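Local coordinates for SusD-like carbohydrate binding protein BF1063 (Bacteroides fragilis NCTC 9343, PDB 3I4G) that probably binds carbohydrate at the outer membrane and, as in other SusD-family proteins, may pass glycans to a SusC-like transporter, at residues Arg129-Phe134 and Thr172-Ala177; Ala179-Phe184 and Gln198-Phe203; Asp223-Gly228 and Glu389-Tyr394; Asn230-Asn235 and Asn415-Arg420; Ala234-Leu239 and Ala421-Pro426. All blocks are in the same frame, centred on the assembly; numbering follows the deposited sequence. Where two conformers were deposited one is given.

Contact 1 of 5, residues Arg129-Phe134 and Thr172-Ala177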
# COMPACT_ATOMS: atom_id res chain seq x y z
N ARG A 129 18.16 1.80 -1.52
CA ARG A 129 18.38 3.15 -1.03
C ARG A 129 17.43 4.13 -1.70
O ARG A 129 16.84 5.01 -1.05
CB ARG A 129 19.85 3.55 -1.28
CG ARG A 129 20.14 4.99 -0.87
CD ARG A 129 21.61 5.36 -1.06
NE ARG A 129 22.01 5.36 -2.46
CZ ARG A 129 23.22 5.73 -2.89
NH1 ARG A 129 24.14 6.14 -2.03
NH2 ARG A 129 23.49 5.72 -4.17
N ALA A 130 17.28 4.01 -3.01
CA ALA A 130 16.41 4.92 -3.73
C ALA A 130 14.94 4.80 -3.33
O ALA A 130 14.24 5.82 -3.30
CB ALA A 130 16.56 4.75 -5.22
N THR A 131 14.49 3.59 -3.00
CA THR A 131 13.12 3.47 -2.54
C THR A 131 12.91 4.28 -1.27
O THR A 131 11.85 4.86 -1.09
CB THR A 131 12.62 2.04 -2.28
OG1 THR A 131 13.36 1.42 -1.22
CG2 THR A 131 12.63 1.18 -3.54
N GLN A 132 13.89 4.37 -0.40
CA GLN A 132 13.70 5.15 0.83
C GLN A 132 13.54 6.61 0.52
O GLN A 132 12.67 7.26 1.10
CB GLN A 132 14.88 4.92 1.79
CG GLN A 132 15.14 3.45 2.11
CD GLN A 132 13.93 2.73 2.64
OE1 GLN A 132 13.61 2.84 3.82
NE2 GLN A 132 13.25 1.96 1.77
N TYR A 133 14.37 7.15 -0.37
CA TYR A 133 14.23 8.54 -0.77
C TYR A 133 12.90 8.78 -1.51
O TYR A 133 12.33 9.83 -1.39
CB TYR A 133 15.45 9.00 -1.59
CG TYR A 133 16.63 9.24 -0.70
CD1 TYR A 133 16.62 10.29 0.19
CD2 TYR A 133 17.74 8.39 -0.72
CE1 TYR A 133 17.68 10.50 1.04
CE2 TYR A 133 18.83 8.63 0.11
CZ TYR A 133 18.78 9.67 0.99
OH TYR A 133 19.84 9.95 1.89
N PHE A 134 12.42 7.79 -2.27
CA PHE A 134 11.14 7.89 -2.96
C PHE A 134 10.02 8.12 -1.96
O PHE A 134 9.19 9.02 -2.14
CB PHE A 134 10.91 6.62 -3.81
CG PHE A 134 9.48 6.45 -4.25
CD1 PHE A 134 9.00 7.08 -5.38
CD2 PHE A 134 8.60 5.70 -3.50
CE1 PHE A 134 7.70 6.97 -5.74
CE2 PHE A 134 7.28 5.57 -3.86
CZ PHE A 134 6.84 6.23 -4.99
N THR A 172 17.64 8.84 -11.73
CA THR A 172 18.96 8.37 -12.11
C THR A 172 19.25 7.04 -11.42
O THR A 172 19.74 6.08 -12.07
CB THR A 172 20.02 9.40 -11.73
OG1 THR A 172 19.72 10.63 -12.41
CG2 THR A 172 21.43 8.89 -12.08
N GLU A 173 18.99 6.94 -10.13
CA GLU A 173 19.29 5.74 -9.38
C GLU A 173 18.44 4.53 -9.79
O GLU A 173 18.97 3.43 -9.94
CB GLU A 173 19.10 6.03 -7.89
CG GLU A 173 20.12 6.98 -7.30
CD GLU A 173 21.53 6.44 -7.35
OE1 GLU A 173 21.78 5.38 -6.73
OE2 GLU A 173 22.42 7.09 -7.99
N PHE A 174 17.14 4.71 -9.96
CA PHE A 174 16.29 3.58 -10.38
C PHE A 174 16.64 3.14 -11.79
O PHE A 174 16.61 1.93 -12.08
CB PHE A 174 14.80 3.91 -10.32
CG PHE A 174 14.23 4.00 -8.92
CD1 PHE A 174 14.40 2.96 -8.02
CD2 PHE A 174 13.50 5.09 -8.52
CE1 PHE A 174 13.90 3.03 -6.74
CE2 PHE A 174 12.99 5.15 -7.24
CZ PHE A 174 13.20 4.13 -6.36
N THR A 175 17.01 4.09 -12.65
CA THR A 175 17.39 3.74 -14.02
C THR A 175 18.68 2.89 -14.03
O THR A 175 18.77 1.86 -14.70
CB THR A 175 17.58 5.00 -14.87
OG1 THR A 175 16.34 5.71 -14.93
CG2 THR A 175 18.03 4.66 -16.30
N ALA A 176 19.67 3.34 -13.26
CA ALA A 176 20.93 2.62 -13.14
C ALA A 176 20.77 1.27 -12.47
O ALA A 176 21.38 0.28 -12.88
CB ALA A 176 21.93 3.48 -12.37
N ALA A 177 19.95 1.20 -11.45
CA ALA A 177 19.66 -0.07 -10.81
C ALA A 177 18.98 -1.03 -11.77
O ALA A 177 19.40 -2.18 -11.91
CB ALA A 177 18.82 0.13 -9.55
O HOH W 1 20.28 4.74 -4.63
O HOH W 2 24.87 6.90 -6.81

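Contact 2 of 5, residues Ala179-Phe184 and Gln198-Phe203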
# COMPACT_ATOMS: atom_id res chain seq x y z
N ALA A 179 19.14 -1.27 -14.95
CA ALA A 179 20.06 -1.76 -15.96
C ALA A 179 20.84 -2.98 -15.51
O ALA A 179 21.16 -3.81 -16.34
CB ALA A 179 21.02 -0.66 -16.35
N ASP A 180 21.15 -3.06 -14.22
CA ASP A 180 22.02 -4.13 -13.69
C ASP A 180 21.32 -5.14 -12.80
O ASP A 180 21.98 -5.96 -12.18
CB ASP A 180 23.22 -3.51 -12.93
CG ASP A 180 24.25 -2.88 -13.85
OD1 ASP A 180 24.30 -3.21 -15.07
OD2 ASP A 180 25.06 -2.07 -13.34
N LEU A 181 20.00 -5.11 -12.78
CA LEU A 181 19.24 -6.13 -12.07
C LEU A 181 18.74 -7.16 -13.07
O LEU A 181 18.40 -6.80 -14.21
CB LEU A 181 18.05 -5.52 -11.35
CG LEU A 181 18.38 -4.62 -10.15
CD1 LEU A 181 17.14 -3.86 -9.67
CD2 LEU A 181 19.01 -5.43 -9.01
N PRO A 182 18.66 -8.43 -12.66
CA PRO A 182 18.10 -9.42 -13.58
C PRO A 182 16.64 -9.17 -13.88
O PRO A 182 15.89 -8.71 -13.02
CB PRO A 182 18.28 -10.76 -12.87
CG PRO A 182 18.90 -10.46 -11.53
CD PRO A 182 19.04 -8.99 -11.35
N ARG A 183 16.24 -9.52 -15.08
CA ARG A 183 14.83 -9.47 -15.45
C ARG A 183 14.07 -10.47 -14.61
O ARG A 183 14.61 -11.49 -14.18
CB ARG A 183 14.65 -9.71 -16.95
CG ARG A 183 14.96 -11.11 -17.39
CD ARG A 183 15.03 -11.17 -18.89
NE ARG A 183 13.73 -10.87 -19.49
CZ ARG A 183 13.56 -10.40 -20.72
NH1 ARG A 183 14.60 -10.12 -21.51
NH2 ARG A 183 12.34 -10.22 -21.18
N PHE A 184 12.78 -10.20 -14.44
CA PHE A 184 11.85 -11.03 -13.66
C PHE A 184 11.91 -12.49 -14.08
O PHE A 184 11.97 -13.40 -13.22
CB PHE A 184 10.42 -10.49 -13.86
CG PHE A 184 9.36 -11.25 -13.10
CD1 PHE A 184 8.75 -12.37 -13.66
CD2 PHE A 184 8.98 -10.87 -11.81
CE1 PHE A 184 7.77 -13.07 -12.99
CE2 PHE A 184 7.99 -11.59 -11.14
CZ PHE A 184 7.40 -12.70 -11.74
N GLN A 198 12.31 -5.10 -13.47
CA GLN A 198 10.96 -4.55 -13.50
C GLN A 198 10.55 -3.88 -12.19
O GLN A 198 9.73 -2.95 -12.22
CB GLN A 198 9.95 -5.64 -13.88
CG GLN A 198 10.05 -6.09 -15.34
CD GLN A 198 10.99 -7.27 -15.58
OE1 GLN A 198 11.96 -7.52 -14.80
NE2 GLN A 198 10.69 -8.03 -16.64
N ALA A 199 11.06 -4.34 -11.05
CA ALA A 199 10.78 -3.65 -9.77
C ALA A 199 11.37 -2.24 -9.80
O ALA A 199 10.70 -1.26 -9.42
CB ALA A 199 11.31 -4.46 -8.57
N ALA A 200 12.62 -2.13 -10.24
CA ALA A 200 13.23 -0.82 -10.35
C ALA A 200 12.50 0.07 -11.38
O ALA A 200 12.32 1.26 -11.15
CB ALA A 200 14.75 -0.95 -10.66
N LEU A 201 12.10 -0.50 -12.52
CA LEU A 201 11.35 0.27 -13.50
C LEU A 201 9.98 0.73 -12.96
O LEU A 201 9.50 1.81 -13.35
CB LEU A 201 11.15 -0.51 -14.83
CG LEU A 201 12.39 -0.82 -15.63
CD1 LEU A 201 12.09 -1.84 -16.74
CD2 LEU A 201 12.91 0.48 -16.20
N ALA A 202 9.33 -0.06 -12.11
CA ALA A 202 8.04 0.33 -11.58
C ALA A 202 8.21 1.49 -10.62
O ALA A 202 7.41 2.43 -10.64
CB ALA A 202 7.37 -0.85 -10.88
N PHE A 203 9.25 1.45 -9.78
CA PHE A 203 9.52 2.60 -8.94
C PHE A 203 9.97 3.82 -9.73
O PHE A 203 9.63 4.95 -9.37
CB PHE A 203 10.53 2.27 -7.83
CG PHE A 203 9.88 1.64 -6.64
CD1 PHE A 203 9.39 2.45 -5.63
CD2 PHE A 203 9.70 0.27 -6.53
CE1 PHE A 203 8.75 1.91 -4.52
CE2 PHE A 203 9.08 -0.27 -5.39
CZ PHE A 203 8.57 0.57 -4.42

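Contact 3 of 5, residues Asp223-Gly228 and Glu389-Tyr394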
# COMPACT_ATOMS: atom_id res chain seq x y z
N ASP A 223 8.05 -0.09 -20.65
CA ASP A 223 9.25 -0.94 -20.71
C ASP A 223 9.02 -2.25 -19.99
O ASP A 223 9.47 -3.29 -20.45
CB ASP A 223 10.48 -0.24 -20.11
CG ASP A 223 11.05 0.87 -20.96
OD1 ASP A 223 10.71 0.97 -22.15
OD2 ASP A 223 11.91 1.65 -20.42
N ILE A 224 8.29 -2.22 -18.88
CA ILE A 224 7.94 -3.45 -18.17
C ILE A 224 7.05 -4.33 -19.07
O ILE A 224 7.22 -5.55 -19.21
CB ILE A 224 7.24 -3.14 -16.84
CG1 ILE A 224 8.18 -2.37 -15.92
CG2 ILE A 224 6.72 -4.43 -16.18
CD1 ILE A 224 7.48 -1.80 -14.70
N MSE A 225 6.03 -3.71 -19.63
CA MSE A 225 5.13 -4.44 -20.54
C MSE A 225 5.88 -5.06 -21.72
O MSE A 225 5.68 -6.23 -22.04
CB MSE A 225 4.03 -3.49 -21.01
CG MSE A 225 3.15 -2.91 -19.91
SE MSE A 225 2.12 -1.39 -20.41
CE MSE A 225 0.89 -2.28 -21.76
N GLU A 226 6.78 -4.31 -22.34
CA GLU A 226 7.48 -4.79 -23.53
C GLU A 226 8.55 -5.86 -23.24
O GLU A 226 8.91 -6.64 -24.12
CB GLU A 226 8.06 -3.60 -24.28
CG GLU A 226 6.98 -2.77 -24.95
CD GLU A 226 7.51 -1.58 -25.70
OE1 GLU A 226 8.52 -0.98 -25.24
OE2 GLU A 226 6.91 -1.25 -26.74
N LEU A 227 9.05 -5.92 -22.00
CA LEU A 227 9.94 -7.00 -21.62
C LEU A 227 9.19 -8.33 -21.70
O LEU A 227 9.75 -9.38 -22.05
CB LEU A 227 10.52 -6.79 -20.22
CG LEU A 227 11.71 -5.83 -20.14
CD1 LEU A 227 11.89 -5.27 -18.75
CD2 LEU A 227 12.97 -6.55 -20.64
N GLY A 228 7.90 -8.31 -21.38
CA GLY A 228 7.07 -9.49 -21.62
C GLY A 228 7.14 -10.61 -20.62
O GLY A 228 6.67 -11.71 -20.88
N GLU A 389 -0.93 -2.73 -11.41
CA GLU A 389 -0.61 -1.32 -11.19
C GLU A 389 0.21 -0.79 -12.37
O GLU A 389 0.05 0.36 -12.79
CB GLU A 389 0.16 -1.12 -9.89
CG GLU A 389 0.48 0.37 -9.70
CD GLU A 389 1.40 0.70 -8.54
OE1 GLU A 389 1.59 -0.15 -7.65
OE2 GLU A 389 1.95 1.83 -8.54
N VAL A 390 1.13 -1.59 -12.90
CA VAL A 390 1.91 -1.18 -14.06
C VAL A 390 1.02 -0.85 -15.25
O VAL A 390 1.22 0.18 -15.90
CB VAL A 390 2.93 -2.29 -14.44
CG1 VAL A 390 3.63 -2.01 -15.76
CG2 VAL A 390 3.96 -2.48 -13.30
N LEU A 391 0.04 -1.71 -15.53
CA LEU A 391 -0.87 -1.48 -16.65
C LEU A 391 -1.71 -0.24 -16.44
O LEU A 391 -1.85 0.60 -17.34
CB LEU A 391 -1.77 -2.69 -16.87
CG LEU A 391 -1.11 -3.99 -17.27
CD1 LEU A 391 -2.15 -5.11 -17.45
CD2 LEU A 391 -0.28 -3.82 -18.55
N LEU A 392 -2.24 -0.05 -15.23
CA LEU A 392 -3.05 1.15 -14.96
C LEU A 392 -2.18 2.40 -14.90
O LEU A 392 -2.62 3.48 -15.26
CB LEU A 392 -3.87 0.98 -13.69
CG LEU A 392 -4.89 -0.15 -13.69
CD1 LEU A 392 -5.52 -0.35 -12.31
CD2 LEU A 392 -5.96 0.09 -14.75
N GLY A 393 -0.95 2.25 -14.44
CA GLY A 393 -0.04 3.37 -14.40
C GLY A 393 0.33 3.85 -15.79
O GLY A 393 0.42 5.06 -16.05
N TYR A 394 0.61 2.91 -16.70
CA TYR A 394 0.88 3.24 -18.09
C TYR A 394 -0.27 4.05 -18.68
O TYR A 394 -0.07 5.09 -19.26
CB TYR A 394 1.11 1.95 -18.88
CG TYR A 394 1.29 2.14 -20.37
CD1 TYR A 394 2.26 2.98 -20.89
CD2 TYR A 394 0.50 1.45 -21.28
CE1 TYR A 394 2.41 3.14 -22.23
CE2 TYR A 394 0.69 1.56 -22.64
CZ TYR A 394 1.63 2.43 -23.10
OH TYR A 394 1.79 2.54 -24.47

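Contact 4 of 5, residues Asn230-Asn235 and Asn415-Arg420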
# COMPACT_ATOMS: atom_id res chain seq x y z
N ASN A 230 5.79 -10.42 -17.53
CA ASN A 230 4.69 -10.33 -16.58
C ASN A 230 3.33 -10.40 -17.25
O ASN A 230 3.16 -10.11 -18.43
CB ASN A 230 4.87 -9.04 -15.81
CG ASN A 230 6.17 -9.02 -15.02
OD1 ASN A 230 7.13 -8.32 -15.38
ND2 ASN A 230 6.23 -9.83 -13.99
N ALA A 231 2.36 -10.80 -16.44
CA ALA A 231 1.00 -11.00 -16.94
C ALA A 231 0.04 -10.97 -15.79
O ALA A 231 0.41 -11.25 -14.67
CB ALA A 231 0.88 -12.36 -17.63
N ILE A 232 -1.20 -10.65 -16.10
CA ILE A 232 -2.30 -10.66 -15.12
C ILE A 232 -2.65 -12.08 -14.73
O ILE A 232 -2.90 -12.93 -15.60
CB ILE A 232 -3.50 -9.91 -15.71
CG1 ILE A 232 -3.17 -8.42 -15.88
CG2 ILE A 232 -4.75 -10.09 -14.83
CD1 ILE A 232 -2.81 -7.66 -14.57
N ASN A 233 -2.65 -12.38 -13.44
CA ASN A 233 -2.97 -13.69 -12.92
C ASN A 233 -4.48 -13.98 -12.99
O ASN A 233 -5.27 -13.10 -12.70
CB ASN A 233 -2.54 -13.80 -11.47
CG ASN A 233 -2.47 -15.20 -10.97
OD1 ASN A 233 -1.82 -16.06 -11.57
ND2 ASN A 233 -3.07 -15.44 -9.79
N ALA A 234 -4.89 -15.20 -13.31
CA ALA A 234 -6.33 -15.47 -13.40
C ALA A 234 -7.06 -15.21 -12.09
O ALA A 234 -8.17 -14.68 -12.08
CB ALA A 234 -6.58 -16.90 -13.86
N ASN A 235 -6.42 -15.59 -10.98
CA ASN A 235 -7.02 -15.48 -9.67
C ASN A 235 -6.54 -14.27 -8.86
O ASN A 235 -5.36 -14.14 -8.58
CB ASN A 235 -6.78 -16.78 -8.88
CG ASN A 235 -7.68 -16.85 -7.66
OD1 ASN A 235 -7.47 -16.21 -6.65
ND2 ASN A 235 -8.76 -17.62 -7.79
N ASN A 415 -8.62 -3.05 -19.50
CA ASN A 415 -9.48 -4.20 -19.77
C ASN A 415 -8.77 -5.54 -19.50
O ASN A 415 -9.43 -6.56 -19.29
CB ASN A 415 -10.06 -4.12 -21.17
CG ASN A 415 -10.95 -2.95 -21.32
OD1 ASN A 415 -11.49 -2.47 -20.33
ND2 ASN A 415 -11.12 -2.47 -22.54
N ALA A 416 -7.44 -5.54 -19.49
CA ALA A 416 -6.72 -6.74 -19.06
C ALA A 416 -6.87 -6.92 -17.55
O ALA A 416 -6.99 -8.06 -17.07
CB ALA A 416 -5.25 -6.64 -19.46
N VAL A 417 -6.91 -5.82 -16.81
CA VAL A 417 -7.14 -5.85 -15.37
C VAL A 417 -8.58 -6.24 -15.09
O VAL A 417 -8.85 -7.19 -14.34
CB VAL A 417 -6.82 -4.50 -14.74
CG1 VAL A 417 -7.18 -4.45 -13.27
CG2 VAL A 417 -5.32 -4.22 -14.92
N ARG A 418 -9.52 -5.61 -15.77
CA ARG A 418 -10.93 -5.96 -15.56
C ARG A 418 -11.30 -7.35 -16.07
O ARG A 418 -12.22 -8.01 -15.55
CB ARG A 418 -11.84 -4.93 -16.22
CG ARG A 418 -11.80 -3.58 -15.52
CD ARG A 418 -12.54 -2.49 -16.25
NE ARG A 418 -13.98 -2.71 -16.32
CZ ARG A 418 -14.85 -2.40 -15.36
NH1 ARG A 418 -14.46 -1.92 -14.18
NH2 ARG A 418 -16.14 -2.63 -15.57
N GLY A 419 -10.61 -7.78 -17.11
CA GLY A 419 -10.85 -9.06 -17.77
C GLY A 419 -10.24 -10.27 -17.13
O GLY A 419 -10.44 -11.37 -17.59
N ARG A 420 -9.51 -10.07 -16.03
CA ARG A 420 -8.98 -11.14 -15.24
C ARG A 420 -10.07 -12.18 -15.05
O ARG A 420 -11.19 -11.82 -14.70
CB ARG A 420 -8.52 -10.55 -13.88
CG ARG A 420 -7.83 -11.50 -12.99
CD ARG A 420 -7.76 -10.99 -11.57
NE ARG A 420 -7.05 -9.73 -11.42
CZ ARG A 420 -5.73 -9.64 -11.28
NH1 ARG A 420 -4.94 -10.69 -11.38
NH2 ARG A 420 -5.18 -8.44 -11.10

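Contact 5 of 5, residues Ala234-Leu239 and Ala421-Pro426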
# COMPACT_ATOMS: atom_id res chain seq x y z
N ALA A 234 -4.89 -15.20 -13.31
CA ALA A 234 -6.33 -15.47 -13.40
C ALA A 234 -7.06 -15.21 -12.09
O ALA A 234 -8.17 -14.68 -12.08
CB ALA A 234 -6.58 -16.90 -13.86
N ASN A 235 -6.42 -15.59 -10.98
CA ASN A 235 -7.02 -15.48 -9.67
C ASN A 235 -6.54 -14.27 -8.86
O ASN A 235 -5.36 -14.14 -8.58
CB ASN A 235 -6.78 -16.78 -8.88
CG ASN A 235 -7.68 -16.85 -7.66
OD1 ASN A 235 -7.47 -16.21 -6.65
ND2 ASN A 235 -8.76 -17.62 -7.79
N TYR A 236 -7.48 -13.40 -8.51
CA TYR A 236 -7.18 -12.17 -7.77
C TYR A 236 -6.79 -12.47 -6.33
O TYR A 236 -5.77 -11.98 -5.86
CB TYR A 236 -8.41 -11.26 -7.77
CG TYR A 236 -8.28 -9.89 -7.15
CD1 TYR A 236 -7.84 -8.82 -7.87
CD2 TYR A 236 -8.73 -9.66 -5.85
CE1 TYR A 236 -7.80 -7.56 -7.34
CE2 TYR A 236 -8.70 -8.41 -5.28
CZ TYR A 236 -8.23 -7.35 -6.04
OH TYR A 236 -8.20 -6.08 -5.48
N GLN A 237 -7.59 -13.26 -5.63
CA GLN A 237 -7.33 -13.55 -4.21
C GLN A 237 -5.95 -14.14 -3.96
O GLN A 237 -5.27 -13.81 -2.97
CB GLN A 237 -8.38 -14.49 -3.63
CG GLN A 237 -9.77 -13.90 -3.55
CD GLN A 237 -10.72 -14.85 -2.90
OE1 GLN A 237 -11.23 -15.78 -3.55
NE2 GLN A 237 -11.04 -14.59 -1.63
N GLU A 238 -5.53 -15.02 -4.86
CA GLU A 238 -4.28 -15.75 -4.72
C GLU A 238 -3.05 -14.91 -4.89
O GLU A 238 -1.97 -15.35 -4.51
CB GLU A 238 -4.27 -16.98 -5.69
CG GLU A 238 -5.17 -18.09 -5.14
CD GLU A 238 -5.33 -19.28 -6.06
OE1 GLU A 238 -4.77 -19.29 -7.15
OE2 GLU A 238 -6.05 -20.23 -5.66
N LEU A 239 -3.19 -13.70 -5.40
CA LEU A 239 -2.08 -12.75 -5.42
C LEU A 239 -1.59 -12.40 -4.03
O LEU A 239 -0.44 -12.00 -3.89
CB LEU A 239 -2.51 -11.44 -6.08
CG LEU A 239 -2.86 -11.51 -7.56
CD1 LEU A 239 -3.52 -10.20 -7.98
CD2 LEU A 239 -1.61 -11.84 -8.40
N ALA A 421 -9.81 -13.47 -15.24
CA ALA A 421 -10.90 -14.47 -15.22
C ALA A 421 -11.76 -14.48 -13.97
O ALA A 421 -12.98 -14.70 -14.05
CB ALA A 421 -10.31 -15.87 -15.44
N SER A 422 -11.15 -14.27 -12.82
CA SER A 422 -11.87 -14.27 -11.55
C SER A 422 -12.66 -12.99 -11.30
O SER A 422 -13.39 -12.89 -10.32
CB SER A 422 -10.90 -14.49 -10.39
OG SER A 422 -9.89 -13.48 -10.36
N VAL A 423 -12.51 -11.98 -12.17
CA VAL A 423 -13.19 -10.71 -12.01
C VAL A 423 -14.16 -10.52 -13.17
O VAL A 423 -15.36 -10.32 -12.95
CB VAL A 423 -12.12 -9.59 -11.88
CG1 VAL A 423 -12.76 -8.20 -11.90
CG2 VAL A 423 -11.28 -9.77 -10.61
N ASN A 424 -13.62 -10.53 -14.39
CA ASN A 424 -14.43 -10.56 -15.61
C ASN A 424 -15.48 -9.46 -15.68
O ASN A 424 -16.67 -9.70 -15.93
CB ASN A 424 -15.08 -11.93 -15.77
CG ASN A 424 -15.68 -12.12 -17.15
OD1 ASN A 424 -15.09 -11.70 -18.14
ND2 ASN A 424 -16.85 -12.76 -17.21
N MSE A 425 -15.02 -8.24 -15.41
CA MSE A 425 -15.89 -7.08 -15.47
C MSE A 425 -15.96 -6.50 -16.89
O MSE A 425 -15.01 -6.64 -17.64
CB MSE A 425 -15.43 -6.04 -14.45
CG MSE A 425 -15.73 -6.46 -13.03
SE MSE A 425 -17.66 -6.41 -12.59
CE MSE A 425 -17.83 -4.52 -12.52
N PRO A 426 -17.06 -5.82 -17.23
CA PRO A 426 -17.22 -5.36 -18.60
C PRO A 426 -16.15 -4.39 -19.06
O PRO A 426 -15.79 -3.47 -18.32
CB PRO A 426 -18.57 -4.63 -18.59
CG PRO A 426 -19.27 -5.04 -17.42
CD PRO A 426 -18.27 -5.55 -16.43

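Contact 1 of 5, residues Arg129-Phe134 and Thr172-Ala177
Helical segments 129-134 and 172-177 run roughly antiparallel, their axes 9.8 Å apart at closest approach and 151° between their directions, with the CA atoms of A130 and E173 6.4 Å from each other. That close backbone pairing is consistent with the small side chain of A130, whose CB sits over one face of the F174 ring, displaced toward the rim, in a CH-pi contact 3.8 Å from the ring centroid. F174 reaches this place with CG anti to its carbonyl carbon (chi1 -73°), which sends the ring across to helix 116-139. There F134 CB lies at the ring edge, 4.2 Å from F174 CZ, and T131 CG2 comes within 3.9 Å of F174 CE1. Beside this apolar patch R129 forms a salt bridge to E173, NH2 to OE1 at 3.1 Å. The carboxylate oxygen lies near the guanidinium plane, yet the nitrogen meets it from above the carboxylate, the two planes being 70° apart. One water bridges R129 NE and E173 OE1; a second links E173 OE2 to R129 NH2, the latter bond weak. R126 also pairs with E173 OE2, and N103 accepts from R129 NH1, so both charged groups are held from several directions. The contact joins helix 116-139 to helix 163-180 in the alpha-helical part of the SusD fold, with helix 86-109 against R129 and helix 197-211 against F134 and F174.

Contact 2 of 5, residues Ala179-Phe184 and Gln198-Phe203
The flat carboxamide of Q198 has F184 CB over one face, offset from its centre and 3.5 Å from Q198 OE1, while F184 N comes to the amide oxygen from the same side of the plane. F184 N donates to Q198 OE1 at 2.8 Å, with an N-H...O angle of 151° and the donor tilted 27° from the carbonyl plane. The F184 ring itself turns away toward N230, its CG anti to the backbone N. Q198 bends at chi2 (91°), which brings its amide across to the chain that follows helix 163-180. A side chain from the first turn of helix 197-211 thus bonds the backbone of the connection leading into that helix, in the alpha-helical part of the SusD fold. D229 adds to this link: one carboxylate oxygen accepts from Q198 NE2 and the other makes a salt bridge with R183 NH2, so both ends of the Q198 amide are engaged. Two residues further along the helix the contact becomes apolar, with L181 CD1 resting on A200 CB at 3.9 Å. L181 also touches E124 of helix 116-139, and Q198 lies against I224 and L227 of helix 214-227.

Contact 3 of 5, residues Asp223-Gly228 and Glu389-Tyr394
A Met-aromatic contact between M225, deposited as selenomethionine, and Y394 marks the crossing of helix 214-227 with helix 387-400. M225 SE lies 4.0 Å from the centroid of the Y394 ring, 36° off the ring normal, an oblique approach in which the nearest ring atom to SE is Y394 CD2 at 3.4 Å. The bend at chi3 (66°) turns M225 CE away from the line of its chain toward L391, where CE meets CD2 at 3.7 Å. The methyl thus lies between the L391 branch and the Y394 ring atoms CD2 and CE2, while M225 CG also touches L391 CD2, at 3.8 Å. M225 reaches V390 as well, its CG 4.3 Å from V390 CG1. The axes of segments 223-227 and 389-394 approach to 10.3 Å and their directions differ by 127°, so two helices far apart in sequence pack across one another within the helical framework of the SusD fold. Beside this, the I224 and V390 side chains pack obliquely: I224 CD1 is 3.8 Å from V390 CG2, while V390 CG1 lies 3.9 Å from I224 CB. H222 stacks on the Y394 ring. I224 also meets L201 and A202 of helix 197-211, and L391 touches I232.

Contact 4 of 5, residues Asn230-Asn235 and Asn415-Arg420
Polar contact between the two segments centres on R420, whose NH1 donates to N233 O at 2.8 Å on a lone pair in the carbonyl plane, with an N-H...O angle of 145°. The acceptor is tilted 20° from the guanidinium plane. R420 leads out with CG anti to the backbone N (chi1 -175°) and bends at chi3, which turns the guanidinium alongside the loop backbone; on the way its CG passes N233 O at 3.0 Å and A234 O at 3.3 Å. Charge pairing holds the same group further: E250 OE1 makes a salt bridge with NH1 and also accepts from N233 N, and E447 OE2 pairs with NH2, so the cation is probably well compensated. Within the loop N233 ND2 donates to N235 O at 2.9 Å, which probably helps to hold the loop in place around N233. Van der Waals contact falls to I232. Its CG2 lies over one face of the R420 guanidinium near the rim, 3.5 Å from NH1, the two side chains crossing at about a right angle, and 3.8 Å from A416 O. The apolar pair is I232 CD1 with V417 CG2, at 4.3 Å. Together these contacts fasten the loop between helix 214-227 and strand 251-252 onto the C-terminal end of helix 414-418, a long-range packing of loop on helix within the C-terminal, TPR-clan SusD-family region.

Contact 5 of 5, residues Ala234-Leu239 and Ala421-Pro426
S422 and A234 form the tight part of this contact, where two S422 donors converge on one carbonyl oxygen. A234 O accepts from S422 OG at 2.7 Å, in the carbonyl plane on a lone pair, and from S422 N at 3.1 Å, tilted 18° from that plane. With OG set between its backbone N and carbonyl carbon (chi1 59°), the hydroxyl also accepts from Y236 N at 3.0 Å, linking two points of segment 234-239, A234 O and Y236 N. Within segment 234-239, N235 OD1 accepts from E238 N at 2.9 Å, an Asx motif leading into the 3-10 segment 237-239, so the serine meets a loop at the point where it begins to coil. Apolar support is lighter: Y236 CB lies 4.3 Å from V423 CG2, and the Y236 ring leads off toward R318 and T322, its OH bonded to E447 O and K364. On the solvent side the packing thins to the methyls of exposed A234 and A421, whose CB atoms are 4.2 Å apart.

The five contacts run in an arc across the chain, the centres of contacts 1 and 5 lying about 32 Å apart. Contacts 1 and 2 share helix 163-180 and touch through F174 and F203, and contact 2 passes to contact 3 through helices 197-211 and 214-227, which follow each other in sequence. Contacts 3 and 4, about 12 Å apart between centres, meet where L391 packs on I232; along the chain their segments alternate. Contacts 4 and 5, about 7 Å apart between centres, share A234 and N235. Contacts 1 and 2 are local and in series, whereas contacts 3 to 5 join residues 223-239 to residues 389-426, tying the middle of the chain to its C-terminal part in one continuous body.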